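Dodecin (Thermus thermophilus, PDB 2UX9) binds and sequesters flavins such as FMN and FAD, can also bind coenzyme A, and may serve as a cofactor storage protein. Local coordinates at residues Arg34-Glu40 with Glu61-Glu67. The protein carries 1 engineered substitution. Numbering follows the deposited sequence.
Sequences RHLDWFE and EVGFALE. Engineered in segment 61-67: Ala65 (natural residue Arg). With COA (coenzyme A), chain Q.
The open end of the beta hairpin of strands 36-49 and 52-65 carries a classic beta bulge and, beyond it, a site for the adenine of coenzyme A. At the bulge, Asp37 and Trp38 both face Gly63. Gly63 O accepts a bond from Asp37 N at 2.9 Å and a weak one from Trp38 N. The six-membered ring of Trp38 lies flat over Gly63, with Gly63 CA 3.7 Å from its centroid, a CH-pi contact. Trp38 NE1 donates in its ring plane to Glu40 OE2 at 2.9 Å; Glu40 OE1 pairs with Lys7. Asp37, Trp38 and Ala65, engineered in place of arginine, line the FMN pocket. At the hairpin's end, Arg34 presents NE and NH2 to the Glu67 carboxylate in a salt bridge, NE to OE2 at 2.7 Å and NH2 to OE1 at 2.9 Å. The bend at chi3 (-66°) turns the guanidinium edge to this carboxylate, nearly coplanar, while COA C8A lies over one face. NH1 and NH2 also donate to COA O2B. COA N6A donates to Arg34 O and Ala65 O, and Glu67 N donates to COA N1A at 3.0 Å. With an alanine at Glu67, the guanidinium would probably lose its carboxylate mate and keep only the ribose hydroxyl among these partners. On the face opposite Trp38 and Glu40, Leu36 CD2 meets Val62 CG1 at 3.6 Å. That face packs against helix 18-32. Strand 4-14 flanks strand 52-65, and Trp38, Phe39 and Glu40 pair antiparallel with a second subunit's strand, continuing the sheet.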
# COMPACT_ATOMS: atom_id res chain seq x y z
N ARG C 34 17.88 -16.29 -20.16
CA ARG C 34 17.78 -15.74 -21.51
C ARG C 34 16.49 -14.95 -21.65
O ARG C 34 15.52 -15.16 -20.91
CB ARG C 34 17.80 -16.87 -22.53
CG ARG C 34 19.10 -17.65 -22.50
CD ARG C 34 19.06 -18.83 -23.45
NE ARG C 34 18.09 -19.85 -23.06
CZ ARG C 34 18.32 -20.85 -22.21
NH1 ARG C 34 19.50 -20.99 -21.59
NH2 ARG C 34 17.36 -21.72 -21.98
N HIS C 35 16.48 -14.00 -22.58
CA HIS C 35 15.31 -13.17 -22.88
C HIS C 35 14.90 -12.30 -21.71
O HIS C 35 13.71 -12.05 -21.49
CB HIS C 35 14.15 -14.03 -23.37
CG HIS C 35 14.52 -14.86 -24.56
ND1 HIS C 35 14.70 -14.32 -25.81
CD2 HIS C 35 14.82 -16.18 -24.67
CE1 HIS C 35 15.07 -15.27 -26.65
NE2 HIS C 35 15.16 -16.40 -25.98
N LEU C 36 15.91 -11.79 -21.01
CA LEU C 36 15.69 -10.79 -19.97
C LEU C 36 15.17 -9.51 -20.63
O LEU C 36 15.79 -9.01 -21.57
CB LEU C 36 17.00 -10.50 -19.22
CG LEU C 36 17.56 -11.68 -18.43
CD1 LEU C 36 18.95 -11.38 -17.92
CD2 LEU C 36 16.65 -12.05 -17.27
N ASP C 37 14.04 -9.00 -20.13
CA ASP C 37 13.33 -7.92 -20.81
C ASP C 37 13.19 -6.63 -19.99
O ASP C 37 13.44 -5.53 -20.51
CB ASP C 37 11.94 -8.42 -21.23
CG ASP C 37 11.98 -9.32 -22.45
OD1 ASP C 37 12.91 -9.22 -23.27
OD2 ASP C 37 11.05 -10.14 -22.59
N TRP C 38 12.77 -6.73 -18.74
CA TRP C 38 12.56 -5.54 -17.93
C TRP C 38 12.83 -5.81 -16.46
O TRP C 38 12.90 -6.96 -16.04
CB TRP C 38 11.14 -4.96 -18.14
CG TRP C 38 10.09 -5.59 -17.27
CD1 TRP C 38 9.62 -5.10 -16.09
CD2 TRP C 38 9.38 -6.82 -17.50
NE1 TRP C 38 8.67 -5.95 -15.57
CE2 TRP C 38 8.50 -7.00 -16.43
CE3 TRP C 38 9.39 -7.75 -18.53
CZ2 TRP C 38 7.64 -8.11 -16.34
CZ3 TRP C 38 8.54 -8.86 -18.44
CH2 TRP C 38 7.69 -9.02 -17.35
N PHE C 39 13.01 -4.74 -15.70
CA PHE C 39 13.15 -4.84 -14.26
C PHE C 39 12.31 -3.79 -13.57
O PHE C 39 11.93 -2.78 -14.17
CB PHE C 39 14.61 -4.77 -13.80
CG PHE C 39 15.28 -3.45 -14.07
CD1 PHE C 39 15.27 -2.43 -13.13
CD2 PHE C 39 15.93 -3.22 -15.27
CE1 PHE C 39 15.88 -1.22 -13.38
CE2 PHE C 39 16.55 -2.02 -15.52
CZ PHE C 39 16.51 -1.01 -14.57
N GLU C 40 12.00 -4.07 -12.32
CA GLU C 40 11.22 -3.19 -11.45
C GLU C 40 11.95 -3.12 -10.12
O GLU C 40 12.14 -4.16 -9.48
CB GLU C 40 9.82 -3.78 -11.21
CG GLU C 40 9.00 -4.01 -12.46
CD GLU C 40 7.84 -4.98 -12.26
OE1 GLU C 40 7.58 -5.45 -11.12
OE2 GLU C 40 7.16 -5.29 -13.24
N GLU C 61 12.70 -6.94 -9.19
CA GLU C 61 12.07 -8.00 -9.97
C GLU C 61 12.62 -7.94 -11.38
O GLU C 61 12.74 -6.84 -11.94
CB GLU C 61 10.56 -7.79 -10.03
CG GLU C 61 9.85 -7.87 -8.68
CD GLU C 61 9.58 -9.29 -8.24
OE1 GLU C 61 9.11 -9.47 -7.11
OE2 GLU C 61 9.84 -10.23 -9.03
N VAL C 62 12.93 -9.09 -11.95
CA VAL C 62 13.44 -9.16 -13.30
C VAL C 62 12.48 -10.04 -14.09
O VAL C 62 12.19 -11.18 -13.69
CB VAL C 62 14.86 -9.74 -13.30
CG1 VAL C 62 15.37 -9.86 -14.68
CG2 VAL C 62 15.80 -8.85 -12.44
N GLY C 63 11.96 -9.52 -15.20
CA GLY C 63 11.02 -10.22 -16.06
C GLY C 63 11.69 -10.73 -17.32
O GLY C 63 12.43 -9.99 -17.99
N PHE C 64 11.41 -11.97 -17.66
CA PHE C 64 11.97 -12.59 -18.86
C PHE C 64 10.94 -13.46 -19.57
O PHE C 64 10.06 -14.05 -18.95
CB PHE C 64 13.27 -13.37 -18.55
CG PHE C 64 13.13 -14.50 -17.57
CD1 PHE C 64 13.09 -15.81 -18.01
CD2 PHE C 64 13.13 -14.28 -16.20
CE1 PHE C 64 13.01 -16.87 -17.11
CE2 PHE C 64 13.05 -15.33 -15.31
CZ PHE C 64 12.99 -16.62 -15.76
N ALA C 65 11.03 -13.51 -20.89
CA ALA C 65 10.09 -14.30 -21.69
C ALA C 65 10.47 -15.77 -21.65
O ALA C 65 11.62 -16.13 -21.86
CB ALA C 65 10.09 -13.81 -23.14
N LEU C 66 9.48 -16.62 -21.37
CA LEU C 66 9.71 -18.06 -21.28
C LEU C 66 9.73 -18.68 -22.67
O LEU C 66 8.84 -18.45 -23.47
CB LEU C 66 8.61 -18.72 -20.43
CG LEU C 66 8.66 -18.35 -18.95
CD1 LEU C 66 7.49 -19.00 -18.20
CD2 LEU C 66 9.97 -18.75 -18.30
N GLU C 67 10.77 -19.46 -22.94
CA GLU C 67 10.88 -20.24 -24.16
C GLU C 67 9.81 -21.30 -24.19
O GLU C 67 9.49 -21.91 -23.17
CB GLU C 67 12.28 -20.86 -24.27
CG GLU C 67 13.37 -19.83 -24.45
CD GLU C 67 14.74 -20.28 -24.01
OE1 GLU C 67 14.88 -21.32 -23.35
OE2 GLU C 67 15.70 -19.57 -24.35
N1A COA Q . 12.95 -19.70 -20.85
C2A COA Q . 12.99 -21.00 -20.38
N3A COA Q . 14.09 -21.47 -19.73
C4A COA Q . 15.16 -20.67 -19.54
C5A COA Q . 15.14 -19.35 -20.00
C6A COA Q . 14.02 -18.86 -20.66
N6A COA Q . 13.93 -17.59 -21.07
N7A COA Q . 16.32 -18.80 -19.68
C8A COA Q . 17.08 -19.71 -19.03
N9A COA Q . 16.36 -20.87 -18.93
C1B COA Q . 16.70 -22.06 -18.14
C2B COA Q . 18.13 -22.53 -18.30
O2B COA Q . 18.37 -23.26 -19.48
C3B COA Q . 18.29 -23.37 -17.06
O3B COA Q . 17.67 -24.62 -17.22
P3B COA Q . 18.47 -25.98 -16.92
O7A COA Q . 17.46 -27.08 -17.08
O8A COA Q . 19.66 -26.09 -17.83
O9A COA Q . 18.92 -25.94 -15.48
C4B COA Q . 17.53 -22.56 -16.03
O4B COA Q . 16.63 -21.73 -16.77
C5B COA Q . 18.55 -21.77 -15.22
O5B COA Q . 19.30 -22.66 -14.42
P1A COA Q . 19.19 -22.69 -12.82
O1A COA Q . 19.50 -24.08 -12.29
O2A COA Q . 17.84 -22.20 -12.33
O3A COA Q . 20.40 -21.78 -12.31
P2A COA Q . 20.34 -20.26 -11.84
O4A COA Q . 21.80 -19.98 -11.67
O5A COA Q . 19.72 -19.38 -12.90
O6A COA Q . 19.53 -20.21 -10.44
CBP COA Q . 18.76 -20.89 -8.27
CCP COA Q . 19.76 -21.13 -9.39
CDP COA Q . 18.95 -21.94 -7.18
CEP COA Q . 19.01 -19.50 -7.68
CAP COA Q . 17.33 -20.94 -8.81
OAP COA Q . 17.17 -22.07 -9.63
C9P COA Q . 16.31 -20.93 -7.72
O9P COA Q . 16.06 -19.75 -7.03
N8P COA Q . 15.67 -22.04 -7.40
C7P COA Q . 15.26 -22.24 -6.02
C6P COA Q . 14.05 -23.14 -5.98
C5P COA Q . 13.36 -23.07 -4.66
O5P COA Q . 12.62 -22.12 -4.37
N4P COA Q . 13.58 -24.11 -3.87
C3P COA Q . 12.56 -24.58 -2.97
C2P COA Q . 13.01 -24.27 -1.55
S1P COA Q . 11.70 -24.61 -0.36
O HOH W 1 16.19 -18.68 -26.78